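Local coordinates for protein O-methyltransferase (Coxiella burnetii, PDB 3TR6) that probably catalyses S-adenosylmethionine-dependent methyl transfer to oxygen, holding S-adenosyl-L-homocysteine and a nickel ion in the deposited structure, at residues Cys95-Lys100 and Leu122-Asp127. Numbering follows the deposited sequence.
Sequences CDVDEK and LSPAKD. With SAH (S-adenosyl-L-homocysteine), chain C.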
loop_
_atom_site.group_PDB
_atom_site.type_symbol
_atom_site.label_atom_id
_atom_site.label_comp_id
_atom_site.label_asym_id
_atom_site.label_seq_id
_atom_site.Cartn_x
_atom_site.Cartn_y
_atom_site.Cartn_z
ATOM N N CYS A 95 -7.630 18.535 -10.729
ATOM C CA CYS A 95 -7.087 19.379 -11.781
ATOM C C CYS A 95 -7.158 18.723 -13.150
ATOM O O CYS A 95 -6.847 17.545 -13.306
ATOM C CB CYS A 95 -5.634 19.736 -11.473
ATOM S SG CYS A 95 -5.358 20.350 -9.808
ATOM N N ASP A 96 -7.564 19.507 -14.140
ATOM C CA ASP A 96 -7.540 19.077 -15.527
ATOM C C ASP A 96 -7.698 20.304 -16.410
ATOM O O ASP A 96 -7.987 21.397 -15.921
ATOM C CB ASP A 96 -8.649 18.059 -15.806
ATOM C CG ASP A 96 -8.309 17.124 -16.957
ATOM O OD1 ASP A 96 -7.845 17.610 -18.010
ATOM O OD2 ASP A 96 -8.494 15.898 -16.807
ATOM N N VAL A 97 -7.507 20.125 -17.709
ATOM C CA VAL A 97 -7.628 21.228 -18.648
ATOM C C VAL A 97 -8.713 20.918 -19.676
ATOM O O VAL A 97 -9.047 21.754 -20.514
ATOM C CB VAL A 97 -6.295 21.490 -19.361
ATOM C CG1 VAL A 97 -6.019 20.391 -20.373
ATOM C CG2 VAL A 97 -6.305 22.855 -20.033
ATOM N N ASP A 98 -9.269 19.713 -19.595
ATOM C CA ASP A 98 -10.246 19.245 -20.571
ATOM C C ASP A 98 -11.676 19.435 -20.074
ATOM O O ASP A 98 -12.067 18.870 -19.053
ATOM C CB ASP A 98 -9.989 17.772 -20.905
ATOM C CG ASP A 98 -10.846 17.271 -22.053
ATOM O OD1 ASP A 98 -10.491 17.537 -23.220
ATOM O OD2 ASP A 98 -11.869 16.603 -21.790
ATOM N N GLU A 99 -12.457 20.225 -20.806
ATOM C CA GLU A 99 -13.818 20.554 -20.393
ATOM C C GLU A 99 -14.792 19.398 -20.572
ATOM O O GLU A 99 -15.657 19.170 -19.725
ATOM C CB GLU A 99 -14.330 21.769 -21.164
ATOM C CG GLU A 99 -13.406 22.963 -21.107
ATOM C CD GLU A 99 -14.054 24.221 -21.646
ATOM O OE1 GLU A 99 -15.219 24.143 -22.094
ATOM O OE2 GLU A 99 -13.400 25.285 -21.616
ATOM N N LYS A 100 -14.653 18.675 -21.678
ATOM C CA LYS A 100 -15.580 17.597 -22.003
ATOM C C LYS A 100 -15.609 16.530 -20.912
ATOM O O LYS A 100 -16.676 16.171 -20.415
ATOM C CB LYS A 100 -15.224 16.970 -23.354
ATOM C CG LYS A 100 -16.242 15.959 -23.864
ATOM C CD LYS A 100 -15.687 15.172 -25.049
ATOM C CE LYS A 100 -16.631 14.050 -25.472
ATOM N NZ LYS A 100 -15.970 13.072 -26.391
ATOM N N LEU A 122 -10.082 24.010 -13.251
ATOM C CA LEU A 122 -9.899 23.824 -14.683
ATOM C C LEU A 122 -8.845 24.770 -15.258
ATOM O O LEU A 122 -9.132 25.921 -15.574
ATOM C CB LEU A 122 -11.231 24.001 -15.408
ATOM C CG LEU A 122 -11.267 23.571 -16.873
ATOM C CD1 LEU A 122 -10.765 22.143 -17.020
ATOM C CD2 LEU A 122 -12.669 23.713 -17.452
ATOM N N SER A 123 -7.623 24.262 -15.383
ATOM C CA SER A 123 -6.515 24.996 -15.977
ATOM C C SER A 123 -5.270 24.134 -15.838
ATOM O O SER A 123 -5.289 23.150 -15.107
ATOM C CB SER A 123 -6.314 26.346 -15.280
ATOM O OG SER A 123 -5.318 26.263 -14.272
ATOM N N PRO A 124 -4.188 24.489 -16.546
ATOM C CA PRO A 124 -2.960 23.701 -16.401
ATOM C C PRO A 124 -2.640 23.448 -14.932
ATOM O O PRO A 124 -2.672 24.383 -14.135
ATOM C CB PRO A 124 -1.897 24.603 -17.033
ATOM C CG PRO A 124 -2.643 25.373 -18.073
ATOM C CD PRO A 124 -4.029 25.596 -17.509
ATOM N N ALA A 125 -2.347 22.199 -14.580
ATOM C CA ALA A 125 -2.033 21.841 -13.198
ATOM C C ALA A 125 -0.836 22.644 -12.699
ATOM O O ALA A 125 -0.778 23.048 -11.540
ATOM C CB ALA A 125 -1.757 20.353 -13.089
ATOM N N LYS A 126 0.117 22.861 -13.599
ATOM C CA LYS A 126 1.267 23.719 -13.352
ATOM C C LYS A 126 0.844 25.054 -12.730
ATOM O O LYS A 126 1.464 25.534 -11.780
ATOM C CB LYS A 126 1.998 23.951 -14.678
ATOM C CG LYS A 126 3.218 24.836 -14.618
ATOM C CD LYS A 126 3.747 25.070 -16.027
ATOM C CE LYS A 126 4.973 25.973 -16.029
ATOM N NZ LYS A 126 5.480 26.225 -17.408
ATOM N N ASP A 127 -0.223 25.643 -13.266
ATOM C CA ASP A 127 -0.712 26.938 -12.799
ATOM C C ASP A 127 -1.442 26.832 -11.463
ATOM O O ASP A 127 -1.208 27.630 -10.558
ATOM C CB ASP A 127 -1.629 27.578 -13.847
ATOM C CG ASP A 127 -0.909 27.882 -15.149
ATOM O OD1 ASP A 127 0.339 27.959 -15.141
ATOM O OD2 ASP A 127 -1.593 28.051 -16.179
HETATM N N SAH C . -6.957 10.065 -12.536
HETATM C CA SAH C . -7.712 10.089 -13.758
HETATM C CB SAH C . -6.818 9.889 -14.969
HETATM C CG SAH C . -6.621 11.086 -15.870
HETATM S SD SAH C . -5.759 10.821 -17.412
HETATM C C SAH C . -8.751 9.022 -13.729
HETATM O O SAH C . -9.273 8.641 -14.813
HETATM O OXT SAH C . -9.110 8.501 -12.643
HETATM C "C5'" SAH C . -4.856 12.294 -17.863
HETATM C "C4'" SAH C . -5.541 13.545 -17.727
HETATM O "O4'" SAH C . -4.559 14.631 -17.595
HETATM C "C3'" SAH C . -6.325 13.843 -18.944
HETATM O "O3'" SAH C . -7.637 14.020 -18.601
HETATM C "C2'" SAH C . -5.760 15.094 -19.473
HETATM O "O2'" SAH C . -6.755 15.912 -19.948
HETATM C "C1'" SAH C . -5.112 15.707 -18.287
HETATM N N9 SAH C . -4.086 16.709 -18.560
HETATM C C8 SAH C . -3.197 16.704 -19.565
HETATM N N7 SAH C . -2.433 17.802 -19.445
HETATM C C5 SAH C . -2.834 18.503 -18.365
HETATM C C6 SAH C . -2.417 19.698 -17.771
HETATM N N6 SAH C . -1.337 20.452 -18.322
HETATM N N1 SAH C . -3.053 20.128 -16.667
HETATM C C2 SAH C . -4.069 19.434 -16.139
HETATM N N3 SAH C . -4.494 18.288 -16.686
HETATM C C4 SAH C . -3.896 17.802 -17.793
#
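Val97, whose CG2 brushes the ring of Pro124 across the contact, lays its other methyl over one face of the SAH adenine, with CG1 4.2 Å from C5. Ala125 lies beyond the opposite face but off toward the rim, its CB 3.8 Å from N1, while its backbone N meets the adenine edge with a nearly straight hydrogen bond to that same N1 (3.0 Å, 159° at the hydrogen). The carboxylate of Asp96, the second flat group, grips the ribose with both oxygens: O2' donates to OD1 at 2.8 Å and O3' to OD2 at 2.7 Å. Carrying CG anti to the backbone N (chi1 -153°) also leaves OD1 close to the turn that follows, where Val97 N reaches its anti lone pair and Asp98 N comes from above the carboxylate plane, closing an Asx turn. A further bond from Phe74 N to OD2 helps fix the group's rotation. The acidic residue at the end of the second strand, clasping both ribose hydroxyls, is a hallmark of Rossmann-like methyltransferases.

The segments are joined by a parallel bridge between Asp96 and Leu122, with Ser123 N donating to Asp96 O (2.9 Å, a bent 130° at the hydrogen). Leu122 CD1 packs against this carbonyl and the start of the turn; CD2 meets Glu99 CG at 3.8 Å, the two side chains crossing at about a right angle. On the buried side, Cys95 CB faces Ala125 CB at 4.2 Å.

Two helices start here: Asp98 N-caps 99-111, its OD2 also bonded to Ser101 OG, and Pro124 precedes 125-133. Strand 91-96 runs between 67-71 and the outermost strand 118-122, and Ala125 touches Tyr156 of helix 153-163.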